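PDB 5NMU: Cbs-cp12 from Microcystis aeruginosa PCC 7806, which probably serves in the redox regulation of photosynthesis, as a hexameric fusion of a CBS-domain pair, a module that commonly binds adenine nucleotides, with a CP12 domain. Local coordinates for residues A[6-11]-A[86-91]. Residues are numbered along the deposited sequence; the frame is centred on the assembly and turned at random.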
# COMPACT_ATOMS: atom_id res chain seq x y z
N GLN A 6 11.74 3.35 28.60
CA GLN A 6 12.31 4.03 27.44
C GLN A 6 12.91 3.07 26.44
O GLN A 6 13.36 2.02 26.81
CB GLN A 6 13.43 4.97 27.87
CG GLN A 6 12.94 6.13 28.72
CD GLN A 6 14.05 7.08 29.18
OE1 GLN A 6 15.23 6.86 28.99
NE2 GLN A 6 13.65 8.16 29.72
N ALA A 7 13.00 3.52 25.17
CA ALA A 7 13.68 2.78 24.09
C ALA A 7 15.06 2.33 24.50
O ALA A 7 15.38 1.18 24.33
CB ALA A 7 13.78 3.64 22.84
N GLN A 8 15.88 3.22 25.08
CA GLN A 8 17.23 2.81 25.46
C GLN A 8 17.27 1.69 26.49
O GLN A 8 18.23 0.93 26.52
CB GLN A 8 18.10 3.97 25.92
CG GLN A 8 17.83 4.51 27.30
CD GLN A 8 18.59 5.78 27.46
OE1 GLN A 8 19.82 5.79 27.25
NE2 GLN A 8 17.87 6.89 27.77
N GLU A 9 16.23 1.55 27.29
CA GLU A 9 16.19 0.48 28.28
C GLU A 9 15.93 -0.88 27.68
O GLU A 9 16.32 -1.87 28.26
CB GLU A 9 15.16 0.77 29.38
CG GLU A 9 15.56 1.99 30.15
CD GLU A 9 14.52 2.41 31.18
OE1 GLU A 9 13.51 3.02 30.81
OE2 GLU A 9 14.73 2.15 32.36
N ILE A 10 15.26 -0.95 26.54
CA ILE A 10 14.95 -2.26 25.94
C ILE A 10 15.67 -2.55 24.63
O ILE A 10 15.53 -3.61 24.10
CB ILE A 10 13.41 -2.46 25.74
CG1 ILE A 10 12.84 -1.51 24.65
CG2 ILE A 10 12.70 -2.25 27.08
CD1 ILE A 10 11.49 -1.96 24.10
N MET A 11 16.43 -1.60 24.12
CA MET A 11 17.13 -1.79 22.88
C MET A 11 18.19 -2.86 22.98
O MET A 11 18.68 -3.14 24.04
CB MET A 11 17.80 -0.50 22.44
CG MET A 11 18.92 -0.02 23.35
SD MET A 11 19.55 1.55 22.79
CE MET A 11 20.81 1.88 24.06
N ASN A 86 14.88 8.12 19.22
CA ASN A 86 15.49 8.87 20.36
C ASN A 86 15.57 7.89 21.54
O ASN A 86 14.57 7.21 21.78
CB ASN A 86 14.57 10.13 20.68
CG ASN A 86 15.03 10.99 21.89
OD1 ASN A 86 15.64 10.55 22.91
ND2 ASN A 86 14.66 12.28 21.81
N PRO A 87 16.71 7.81 22.27
CA PRO A 87 16.84 6.87 23.39
C PRO A 87 15.77 7.00 24.46
O PRO A 87 15.40 5.98 25.03
CB PRO A 87 18.21 7.16 23.95
CG PRO A 87 18.49 8.58 23.56
CD PRO A 87 17.96 8.59 22.13
N GLU A 88 15.27 8.24 24.71
CA GLU A 88 14.24 8.51 25.71
C GLU A 88 12.79 8.22 25.31
O GLU A 88 11.86 8.29 26.14
CB GLU A 88 14.34 10.00 26.16
CG GLU A 88 15.69 10.28 26.78
CD GLU A 88 15.77 11.66 27.47
OE1 GLU A 88 15.57 12.68 26.79
OE2 GLU A 88 15.99 11.69 28.68
N LEU A 89 12.59 7.86 24.05
CA LEU A 89 11.24 7.65 23.54
C LEU A 89 10.60 6.49 24.27
O LEU A 89 11.14 5.39 24.32
CB LEU A 89 11.23 7.41 22.02
CG LEU A 89 9.87 7.40 21.32
CD1 LEU A 89 9.20 8.79 21.46
CD2 LEU A 89 10.01 7.08 19.84
N GLY A 90 9.45 6.77 24.86
CA GLY A 90 8.69 5.76 25.55
C GLY A 90 8.33 4.60 24.60
O GLY A 90 8.06 4.77 23.41
N VAL A 91 8.36 3.41 25.16
CA VAL A 91 8.16 2.20 24.39
C VAL A 91 6.78 2.11 23.69
O VAL A 91 6.67 1.44 22.69
CB VAL A 91 8.41 0.96 25.26
CG1 VAL A 91 9.88 0.90 25.73
CG2 VAL A 91 7.46 0.89 26.45
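Two successive amides at the weakly bonded helical turn around 7-10, Ala7 N and Gln8 N, are both taken by carbonyls of the 86-91 loop, a distant part of the chain. Ala7 N donates to Leu89 O and Gln8 N to Pro87 O, both at 2.8 Å. Both acceptors belong to the type I turn Asn86-Leu89, which Asn86 steadies from within as an Asx turn, its OD1 taking the amide of Glu88. Beside these bonds Gln6 and Gly90 form a single beta bridge, and the Gln6 side chain, extended beyond CG, runs along Glu88, its CG 3.5 Å from Glu88 O. Its amide stands at 81° to the Glu88 carboxylate, which is engaged instead by Lys112 of a second subunit in a salt bridge. Gln6 OE1 receives Gln8 NE2 at 2.9 Å, nearly in line with the C=O bond; this bond holds the Gln8 amide beside Pro87, CD lying 3.8 Å from Pro87 CB. Were Gln6 shortened to an alanine, the Gln8 amide would probably lose its acceptor and be free to turn from Pro87, and the flank of Glu88 would be less covered. On the apolar side Val91 CG1, anti to its own carbonyl carbon (chi1 -64°), reaches Ile10 CD1 at 3.7 Å, while Ala7 packs on Ile118 of strand 113-119 and Val94 of helix 91-101. The contact thus ties a segment of the first CBS motif to a loop of the second, consistent with the intimate pairing of CBS motifs, and because its two crossing hydrogen bonds are backbone to backbone, the junction probably rests more on the backbone shape of the turn than on side-chain charge.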